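Cortical-lytic enzyme (PDB 5JIP) is a family 25 glycoside hydrolase, a muramidase that takes part in hydrolysing the peptidoglycan of the spore cortex during germination. Local coordinates at residues A[14-20]-A[35-41]; A[81-86]-A[129-134]; A[114-119]-A[154-158]. All blocks are in the same frame, centred on the assembly; numbering follows the deposited sequence.

Interaction 1. Residues A[14-20]-A[35-41]; sequences TFGPDLN and SDFIYLR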
loop_
_atom_site.group_PDB
_atom_site.type_symbol
_atom_site.label_atom_id
_atom_site.label_comp_id
_atom_site.label_asym_id
_atom_site.label_seq_id
_atom_site.Cartn_x
_atom_site.Cartn_y
_atom_site.Cartn_z
ATOM N N THR A 14 -8.319 16.714 10.986
ATOM C CA THR A 14 -8.666 17.840 10.133
ATOM C C THR A 14 -10.138 18.207 10.320
ATOM O O THR A 14 -10.922 17.482 10.931
ATOM C CB THR A 14 -8.383 17.520 8.666
ATOM O OG1 THR A 14 -9.021 16.297 8.303
ATOM C CG2 THR A 14 -6.863 17.399 8.416
ATOM N N PHE A 15 -10.508 19.348 9.754
ATOM C CA PHE A 15 -11.791 19.962 10.050
ATOM C C PHE A 15 -12.261 20.787 8.865
ATOM O O PHE A 15 -11.471 21.496 8.242
ATOM C CB PHE A 15 -11.666 20.829 11.304
ATOM C CG PHE A 15 -12.822 21.764 11.519
ATOM C CD1 PHE A 15 -13.927 21.376 12.247
ATOM C CD2 PHE A 15 -12.783 23.037 11.004
ATOM C CE1 PHE A 15 -15.007 22.243 12.444
ATOM C CE2 PHE A 15 -13.841 23.915 11.200
ATOM C CZ PHE A 15 -14.948 23.524 11.931
ATOM N N GLY A 16 -13.557 20.735 8.590
ATOM C CA GLY A 16 -14.101 21.567 7.555
ATOM C C GLY A 16 -15.592 21.405 7.405
ATOM O O GLY A 16 -16.193 20.407 7.854
ATOM N N PRO A 17 -16.214 22.370 6.729
ATOM C CA PRO A 17 -17.658 22.334 6.528
ATOM C C PRO A 17 -18.041 21.583 5.264
ATOM O O PRO A 17 -17.227 21.360 4.367
ATOM C CB PRO A 17 -18.003 23.823 6.396
ATOM C CG PRO A 17 -16.809 24.364 5.634
ATOM C CD PRO A 17 -15.626 23.640 6.238
ATOM N N ASP A 18 -19.319 21.215 5.192
ATOM C CA ASP A 18 -19.904 20.939 3.888
ATOM C C ASP A 18 -21.028 21.934 3.637
ATOM O O ASP A 18 -21.707 22.391 4.570
ATOM C CB ASP A 18 -20.385 19.482 3.738
ATOM C CG ASP A 18 -21.375 19.066 4.808
ATOM O OD1 ASP A 18 -20.925 18.637 5.890
ATOM O OD2 ASP A 18 -22.595 19.157 4.556
ATOM N N LEU A 19 -21.173 22.292 2.359
ATOM C CA LEU A 19 -21.976 23.430 1.913
ATOM C C LEU A 19 -22.781 23.048 0.678
ATOM O O LEU A 19 -22.448 22.100 -0.039
ATOM C CB LEU A 19 -21.093 24.640 1.556
ATOM C CG LEU A 19 -20.042 25.130 2.553
ATOM C CD1 LEU A 19 -19.126 26.166 1.884
ATOM C CD2 LEU A 19 -20.701 25.708 3.771
ATOM N N ASN A 20 -23.848 23.800 0.421
ATOM C CA ASN A 20 -24.576 23.660 -0.830
ATOM C C ASN A 20 -25.221 25.003 -1.160
ATOM O O ASN A 20 -24.919 26.019 -0.535
ATOM C CB ASN A 20 -25.583 22.506 -0.763
ATOM C CG ASN A 20 -26.655 22.701 0.305
ATOM O OD1 ASN A 20 -27.012 23.821 0.680
ATOM N ND2 ASN A 20 -27.151 21.593 0.814
ATOM N N SER A 35 -10.440 26.234 7.635
ATOM C CA SER A 35 -10.913 24.934 7.182
ATOM C C SER A 35 -9.808 24.207 6.431
ATOM O O SER A 35 -9.156 24.795 5.561
ATOM C CB SER A 35 -12.147 25.091 6.289
ATOM O OG SER A 35 -13.184 25.770 6.967
ATOM N N ASP A 36 -9.608 22.926 6.757
ATOM C CA ASP A 36 -8.654 22.099 6.018
ATOM C C ASP A 36 -9.213 21.627 4.690
ATOM O O ASP A 36 -8.447 21.300 3.774
ATOM C CB ASP A 36 -8.263 20.883 6.846
ATOM C CG ASP A 36 -7.574 21.256 8.138
ATOM O OD1 ASP A 36 -6.449 21.795 8.087
ATOM O OD2 ASP A 36 -8.144 21.005 9.199
ATOM N N PHE A 37 -10.531 21.577 4.570
ATOM C CA PHE A 37 -11.182 21.088 3.366
ATOM C C PHE A 37 -12.583 21.663 3.362
ATOM O O PHE A 37 -13.096 22.086 4.403
ATOM C CB PHE A 37 -11.241 19.542 3.326
ATOM C CG PHE A 37 -11.935 18.933 4.528
ATOM C CD1 PHE A 37 -13.327 18.873 4.605
ATOM C CD2 PHE A 37 -11.203 18.456 5.598
ATOM C CE1 PHE A 37 -13.960 18.347 5.706
ATOM C CE2 PHE A 37 -11.831 17.917 6.701
ATOM C CZ PHE A 37 -13.220 17.857 6.757
ATOM N N ILE A 38 -13.196 21.682 2.178
ATOM C CA ILE A 38 -14.609 22.030 2.034
ATOM C C ILE A 38 -15.269 21.027 1.097
ATOM O O ILE A 38 -14.808 20.814 -0.034
ATOM C CB ILE A 38 -14.826 23.461 1.477
ATOM C CG1 ILE A 38 -14.265 24.503 2.434
ATOM C CG2 ILE A 38 -16.307 23.713 1.216
ATOM C CD1 ILE A 38 -14.214 25.881 1.825
ATOM N N TYR A 39 -16.399 20.465 1.533
ATOM C CA TYR A 39 -17.277 19.680 0.665
ATOM C C TYR A 39 -18.458 20.512 0.172
ATOM O O TYR A 39 -19.009 21.322 0.916
ATOM C CB TYR A 39 -17.793 18.433 1.382
ATOM C CG TYR A 39 -16.952 17.210 1.060
ATOM C CD1 TYR A 39 -17.026 16.587 -0.183
ATOM C CD2 TYR A 39 -16.074 16.693 1.990
ATOM C CE1 TYR A 39 -16.260 15.474 -0.473
ATOM C CE2 TYR A 39 -15.286 15.588 1.701
ATOM C CZ TYR A 39 -15.368 14.988 0.482
ATOM O OH TYR A 39 -14.550 13.901 0.259
ATOM N N LEU A 40 -18.806 20.322 -1.108
ATOM C CA LEU A 40 -19.904 21.006 -1.785
ATOM C C LEU A 40 -20.876 19.981 -2.352
ATOM O O LEU A 40 -20.471 18.912 -2.810
ATOM C CB LEU A 40 -19.406 21.852 -2.964
ATOM C CG LEU A 40 -18.206 22.783 -2.701
ATOM C CD1 LEU A 40 -17.693 23.353 -4.035
ATOM C CD2 LEU A 40 -18.599 23.862 -1.714
ATOM N N ARG A 41 -22.158 20.312 -2.353
ATOM C CA ARG A 41 -23.080 19.552 -3.185
ATOM C C ARG A 41 -22.813 19.860 -4.647
ATOM O O ARG A 41 -22.831 21.023 -5.073
ATOM C CB ARG A 41 -24.541 19.864 -2.846
ATOM C CG ARG A 41 -25.514 18.991 -3.673
ATOM C CD ARG A 41 -26.963 19.064 -3.167
ATOM N NE ARG A 41 -27.598 20.332 -3.506
ATOM C CZ ARG A 41 -28.909 20.553 -3.420
ATOM N NH1 ARG A 41 -29.706 19.595 -2.962
ATOM N NH2 ARG A 41 -29.409 21.726 -3.799
#
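P17, L19 and Y39 join two neighbouring parallel strands, 15-19 and 38-41, whose axes approach to 4.6 Å. Y39 N donates to P17 O at 3.1 Å, and Y39 O takes L19 N at 2.8 Å. R41 N then binds L19 O. The tight part is the buried middle. L19 CD1 lies against I38 CG2 at 3.8 Å, while P17 CG reaches I38 CG1. On the other face of the sheet, D18 CB meets Y39 CB. Towards the start of the pair, the F37 ring covers the backbone of G16, with G16 CA 4.0 Å from the ring centroid in a CH-pi contact. CG of F37 stands between its backbone N and carbonyl carbon (chi1 57°), which sets the ring beside the other strand. T14 OG1 comes to the edge of this ring and is hydrogen-bonded to P223 O. F37 O is buried here without a hydrogen-bond partner in the model; G16 CA approaches it at 3.3 Å.

F15 and D36 are partly exposed but hydrogen-bonded: D36 N binds F15 O at 2.8 Å, and D36 OD2 accepts F15 N at 2.9 Å with the anti lone pair. The loose, solvent side is at N20 and R41. Their CB atoms touch, while the R41 guanidinium turns to D53, E21 and a bound buffer molecule.

The strands belong to a right-handed beta-alpha-beta unit with helix 28-34. F28 and L31 of that helix pack on I38, helix 56-66 covers L40, and strand 217-221 flanks 15-19 on its other side.

Interaction 2. Residues A[81-86]-A[129-134]; sequences DLDSAV and NWIDRF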
loop_
_atom_site.group_PDB
_atom_site.type_symbol
_atom_site.label_atom_id
_atom_site.label_comp_id
_atom_site.label_asym_id
_atom_site.label_seq_id
_atom_site.Cartn_x
_atom_site.Cartn_y
_atom_site.Cartn_z
ATOM N N ASP A 81 -34.698 -0.321 -9.120
ATOM C CA ASP A 81 -34.148 -0.451 -10.464
ATOM C C ASP A 81 -32.679 -0.040 -10.437
ATOM O O ASP A 81 -32.354 1.125 -10.193
ATOM C CB ASP A 81 -34.945 0.381 -11.463
ATOM C CG ASP A 81 -34.347 0.333 -12.845
ATOM O OD1 ASP A 81 -33.490 -0.541 -13.083
ATOM O OD2 ASP A 81 -34.721 1.161 -13.692
ATOM N N LEU A 82 -31.789 -0.998 -10.700
ATOM C CA LEU A 82 -30.364 -0.708 -10.591
ATOM C C LEU A 82 -29.851 0.149 -11.746
ATOM O O LEU A 82 -28.798 0.777 -11.606
ATOM C CB LEU A 82 -29.576 -2.019 -10.488
ATOM C CG LEU A 82 -29.803 -2.845 -9.220
ATOM C CD1 LEU A 82 -29.009 -4.136 -9.336
ATOM C CD2 LEU A 82 -29.405 -2.090 -7.942
ATOM N N ASP A 83 -30.583 0.229 -12.865
ATOM C CA ASP A 83 -30.182 1.131 -13.939
ATOM C C ASP A 83 -30.108 2.566 -13.453
ATOM O O ASP A 83 -29.352 3.359 -14.015
ATOM C CB ASP A 83 -31.152 1.078 -15.128
ATOM C CG ASP A 83 -31.127 -0.245 -15.845
ATOM O OD1 ASP A 83 -30.114 -0.963 -15.703
ATOM O OD2 ASP A 83 -32.109 -0.556 -16.551
ATOM N N SER A 84 -30.921 2.938 -12.459
ATOM C CA SER A 84 -30.886 4.319 -11.976
ATOM C C SER A 84 -29.606 4.618 -11.207
ATOM O O SER A 84 -29.208 5.792 -11.109
ATOM C CB SER A 84 -32.103 4.624 -11.087
ATOM O OG SER A 84 -32.086 3.879 -9.894
ATOM N N ALA A 85 -28.936 3.585 -10.685
ATOM C CA ALA A 85 -27.642 3.815 -10.046
ATOM C C ALA A 85 -26.582 4.152 -11.081
ATOM O O ALA A 85 -25.735 5.031 -10.852
ATOM C CB ALA A 85 -27.230 2.602 -9.221
ATOM N N VAL A 86 -26.626 3.477 -12.233
ATOM C CA VAL A 86 -25.709 3.793 -13.323
ATOM C C VAL A 86 -25.997 5.184 -13.863
ATOM O O VAL A 86 -25.080 5.964 -14.126
ATOM C CB VAL A 86 -25.821 2.724 -14.429
ATOM C CG1 VAL A 86 -24.957 3.071 -15.617
ATOM C CG2 VAL A 86 -25.452 1.369 -13.889
ATOM N N ASN A 129 -27.395 -3.015 -2.723
ATOM C CA ASN A 129 -27.127 -3.295 -4.126
ATOM C C ASN A 129 -27.119 -2.017 -4.969
ATOM O O ASN A 129 -26.313 -1.880 -5.897
ATOM C CB ASN A 129 -28.159 -4.272 -4.681
ATOM C CG ASN A 129 -27.873 -5.700 -4.290
ATOM O OD1 ASN A 129 -26.856 -6.002 -3.649
ATOM N ND2 ASN A 129 -28.762 -6.593 -4.685
ATOM N N TRP A 130 -28.030 -1.087 -4.684
ATOM C CA TRP A 130 -28.074 0.160 -5.448
ATOM C C TRP A 130 -26.818 0.995 -5.215
ATOM O O TRP A 130 -26.192 1.467 -6.163
ATOM C CB TRP A 130 -29.333 0.947 -5.083
ATOM C CG TRP A 130 -29.558 2.108 -5.965
ATOM C CD1 TRP A 130 -30.369 2.168 -7.072
ATOM C CD2 TRP A 130 -28.957 3.402 -5.842
ATOM N NE1 TRP A 130 -30.295 3.414 -7.640
ATOM C CE2 TRP A 130 -29.438 4.190 -6.902
ATOM C CE3 TRP A 130 -28.050 3.972 -4.933
ATOM C CZ2 TRP A 130 -29.059 5.538 -7.069
ATOM C CZ3 TRP A 130 -27.673 5.287 -5.108
ATOM C CH2 TRP A 130 -28.183 6.060 -6.166
ATOM N N ILE A 131 -26.416 1.153 -3.951
ATOM C CA ILE A 131 -25.188 1.878 -3.638
ATOM C C ILE A 131 -23.988 1.212 -4.299
ATOM O O ILE A 131 -23.142 1.869 -4.909
ATOM C CB ILE A 131 -25.009 1.955 -2.119
ATOM C CG1 ILE A 131 -26.165 2.732 -1.515
ATOM C CG2 ILE A 131 -23.621 2.531 -1.768
ATOM C CD1 ILE A 131 -26.175 2.666 -0.009
ATOM N N ASP A 132 -23.900 -0.110 -4.167
ATOM C CA ASP A 132 -22.781 -0.873 -4.698
ATOM C C ASP A 132 -22.688 -0.731 -6.214
ATOM O O ASP A 132 -21.593 -0.668 -6.777
ATOM C CB ASP A 132 -22.982 -2.334 -4.278
ATOM C CG ASP A 132 -21.698 -3.140 -4.257
ATOM O OD1 ASP A 132 -20.594 -2.562 -4.175
ATOM O OD2 ASP A 132 -21.816 -4.379 -4.312
ATOM N N ARG A 133 -23.836 -0.688 -6.901
ATOM C CA ARG A 133 -23.816 -0.507 -8.341
ATOM C C ARG A 133 -23.334 0.886 -8.703
ATOM O O ARG A 133 -22.564 1.061 -9.657
ATOM C CB ARG A 133 -25.220 -0.752 -8.916
ATOM C CG ARG A 133 -25.367 -0.377 -10.394
ATOM C CD ARG A 133 -24.505 -1.247 -11.312
ATOM N NE ARG A 133 -24.837 -2.662 -11.157
ATOM C CZ ARG A 133 -25.750 -3.311 -11.879
ATOM N NH1 ARG A 133 -25.976 -4.603 -11.654
ATOM N NH2 ARG A 133 -26.438 -2.682 -12.828
ATOM N N PHE A 134 -23.809 1.886 -7.966
ATOM C CA PHE A 134 -23.336 3.257 -8.156
ATOM C C PHE A 134 -21.825 3.315 -7.966
ATOM O O PHE A 134 -21.095 3.827 -8.822
ATOM C CB PHE A 134 -24.052 4.183 -7.177
ATOM C CG PHE A 134 -23.766 5.664 -7.402
ATOM C CD1 PHE A 134 -22.537 6.222 -7.066
ATOM C CD2 PHE A 134 -24.736 6.488 -7.938
ATOM C CE1 PHE A 134 -22.275 7.589 -7.278
ATOM C CE2 PHE A 134 -24.487 7.870 -8.139
ATOM C CZ PHE A 134 -23.256 8.406 -7.811
#
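The indole of W130 meets the start of helix 83-100 with both an edge and a face. At the edge, NE1 donates to S84 OG at 2.9 Å. The bond is nearly straight (164°) and lies in the ring plane. Over one face sits A85 CB, 3.6 Å from the centroid of the five-membered ring in a CH-pi contact. CG of W130 is anti to its backbone N (chi1 -171°), which carries the indole alongside the other helix. S84 OG in turn donates to D81 O at 2.8 Å, so the serine hydroxyl links the indole to the turn before the helix. D81 OD1 caps that turn by accepting D83 N.

A85 CB also meets R133 CG at 3.7 Å and F134 CB at 4.1 Å. L82 sends CD2 to the backbone of W130. Its CB and CD1 lie over a face of the R133 guanidinium, and the two side chains cross at about a right angle. R133 bends at chi2 and chi3, and V86 CG2 touches its CD.

Helices 83-100 and 124-142 are successive helices on the outside of a TIM-barrel-like domain, with strand 111-113 between them in sequence. Such side-by-side packing of outer helices is characteristic of that fold.

Interaction 3. Residues A[114-119]-A[154-158]; sequences VETPTD and FIGLY
P117 O accepts a short hydrogen bond, 2.5 Å, from Y158 OH. The hydroxyl does not come in along a lone pair: it stands above the carbonyl plane, 41° out of it. Seen from the tyrosine, P117 O lies at the ring edge, near the ring plane. The proline ring is close as well, with P117 CG 3.5 Å from Y158 OH. The peptide bond before P117 is cis.

F154 lies beside the tyrosine. Its CG is anti to the backbone N (chi1 -169°), which points the ring at the loop. One face receives V114 O and E115 CA. The opposite face is met by Y158 CE2. The aromatic ring is therefore held between the loop backbone and a neighbouring side chain from its own segment. F154 CE1 lies 3.4 Å from E115 C, and F154 CE2 lies 3.7 Å from V114 CG1.

Residues 114-119 follow strand 111-113 at its C-terminal end, the end at which TIM-barrel enzymes carry their active sites. Helix 152-157 follows the next strand, 147-151. The contact joins the segments that follow two adjacent parallel strands. The CB of E115 points away from helix 152-157; its OE2 is hydrogen-bonded to a buffer molecule, probably from crystallisation.

On the outer side the packing is thinner. T118 CG2 lies at the edge of the F154 ring, 3.9 Å from F154 CE1, and L157 CD1 meets T118 CB at 3.9 Å. Both T118 and L157 are exposed. L127 of helix 124-142 packs on both F154 and Y158.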
loop_
_atom_site.group_PDB
_atom_site.type_symbol
_atom_site.label_atom_id
_atom_site.label_comp_id
_atom_site.label_asym_id
_atom_site.label_seq_id
_atom_site.Cartn_x
_atom_site.Cartn_y
_atom_site.Cartn_z
ATOM N N VAL A 114 -26.302 9.334 0.871
ATOM C CA VAL A 114 -27.465 8.453 0.927
ATOM C C VAL A 114 -28.200 8.734 2.229
ATOM O O VAL A 114 -27.677 8.486 3.326
ATOM C CB VAL A 114 -27.082 6.970 0.819
ATOM C CG1 VAL A 114 -28.334 6.086 0.875
ATOM C CG2 VAL A 114 -26.310 6.725 -0.446
ATOM N N GLU A 115 -29.401 9.261 2.103
ATOM C CA GLU A 115 -30.230 9.631 3.240
ATOM C C GLU A 115 -31.674 9.215 3.029
ATOM O O GLU A 115 -32.521 9.553 3.856
ATOM C CB GLU A 115 -30.183 11.157 3.484
ATOM C CG GLU A 115 -28.855 11.680 3.927
ATOM C CD GLU A 115 -28.827 13.199 3.913
ATOM O OE1 GLU A 115 -29.742 13.815 4.517
ATOM O OE2 GLU A 115 -27.907 13.763 3.284
ATOM N N THR A 116 -31.981 8.518 1.943
ATOM C CA THR A 116 -33.337 8.177 1.559
ATOM C C THR A 116 -33.278 6.826 0.859
ATOM O O THR A 116 -32.222 6.462 0.320
ATOM C CB THR A 116 -33.933 9.278 0.662
ATOM O OG1 THR A 116 -35.350 9.102 0.532
ATOM C CG2 THR A 116 -33.307 9.280 -0.699
ATOM N N PRO A 117 -34.365 6.036 0.881
ATOM C CA PRO A 117 -35.642 6.245 1.575
ATOM C C PRO A 117 -35.578 5.783 3.009
ATOM O O PRO A 117 -34.759 4.918 3.345
ATOM C CB PRO A 117 -36.618 5.386 0.769
ATOM C CG PRO A 117 -35.773 4.209 0.350
ATOM C CD PRO A 117 -34.371 4.773 0.108
ATOM N N THR A 118 -36.425 6.364 3.856
ATOM C CA THR A 118 -36.548 5.967 5.252
ATOM C C THR A 118 -37.887 5.320 5.539
ATOM O O THR A 118 -38.252 5.162 6.704
ATOM C CB THR A 118 -36.373 7.167 6.178
ATOM O OG1 THR A 118 -37.338 8.170 5.835
ATOM C CG2 THR A 118 -34.960 7.733 6.067
ATOM N N ASP A 119 -38.654 5.020 4.521
ATOM C CA ASP A 119 -39.843 4.223 4.731
ATOM C C ASP A 119 -39.399 2.771 4.575
ATOM O O ASP A 119 -38.204 2.459 4.666
ATOM C CB ASP A 119 -40.955 4.698 3.794
ATOM C CG ASP A 119 -40.563 4.671 2.347
ATOM O OD1 ASP A 119 -39.498 4.123 2.018
ATOM O OD2 ASP A 119 -41.342 5.189 1.525
ATOM N N PHE A 154 -29.697 6.189 9.948
ATOM C CA PHE A 154 -30.030 5.557 8.680
ATOM C C PHE A 154 -29.446 4.152 8.583
ATOM O O PHE A 154 -30.138 3.212 8.174
ATOM C CB PHE A 154 -29.520 6.441 7.538
ATOM C CG PHE A 154 -30.022 6.059 6.189
ATOM C CD1 PHE A 154 -31.237 6.531 5.743
ATOM C CD2 PHE A 154 -29.263 5.249 5.341
ATOM C CE1 PHE A 154 -31.710 6.191 4.496
ATOM C CE2 PHE A 154 -29.725 4.911 4.086
ATOM C CZ PHE A 154 -30.946 5.373 3.657
ATOM N N ILE A 155 -28.161 3.991 8.945
ATOM C CA ILE A 155 -27.551 2.666 8.962
ATOM C C ILE A 155 -28.393 1.740 9.829
ATOM O O ILE A 155 -28.661 0.597 9.457
ATOM C CB ILE A 155 -26.088 2.753 9.452
ATOM C CG1 ILE A 155 -25.209 3.431 8.383
ATOM C CG2 ILE A 155 -25.527 1.379 9.774
ATOM C CD1 ILE A 155 -23.804 3.759 8.858
ATOM N N GLY A 156 -28.859 2.241 10.976
ATOM C CA GLY A 156 -29.643 1.426 11.892
ATOM C C GLY A 156 -30.987 1.010 11.329
ATOM O O GLY A 156 -31.495 -0.066 11.653
ATOM N N LEU A 157 -31.577 1.842 10.479
ATOM C CA LEU A 157 -32.822 1.471 9.818
ATOM C C LEU A 157 -32.639 0.296 8.881
ATOM O O LEU A 157 -33.605 -0.400 8.557
ATOM C CB LEU A 157 -33.364 2.639 9.002
ATOM C CG LEU A 157 -34.148 3.727 9.681
ATOM C CD1 LEU A 157 -34.447 4.765 8.616
ATOM C CD2 LEU A 157 -35.429 3.173 10.273
ATOM N N TYR A 158 -31.434 0.114 8.366
ATOM C CA TYR A 158 -31.162 -0.878 7.336
ATOM C C TYR A 158 -30.277 -1.995 7.873
ATOM O O TYR A 158 -29.408 -2.515 7.176
ATOM C CB TYR A 158 -30.544 -0.209 6.118
ATOM C CG TYR A 158 -31.580 0.497 5.287
ATOM C CD1 TYR A 158 -32.352 -0.206 4.373
ATOM C CD2 TYR A 158 -31.815 1.863 5.444
ATOM C CE1 TYR A 158 -33.316 0.427 3.617
ATOM C CE2 TYR A 158 -32.777 2.511 4.689
ATOM C CZ TYR A 158 -33.519 1.793 3.778
ATOM O OH TYR A 158 -34.470 2.413 3.017
#

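Overall arrangement
Interaction 1 is the core contact. It pairs two strands of the barrel sheet, and backbone hydrogen bonds do most of the work. Interactions 2 and 3 are only partly buried and depend more on aromatic side chains. Interaction 2 joins two outer helices. Interaction 3 joins a loop to a short helix at the C-terminal end of the strands. Each of these two has one cross-segment hydrogen bond, donated by an aromatic side chain. They touch: I131 CD1 of helix 124-142 lies 4.1 Å from V114 CG2. Their segments also alternate along the chain. Interaction 1 stands apart, its nearest atoms about 12 Å from interaction 2 and about 8 Å from interaction 3.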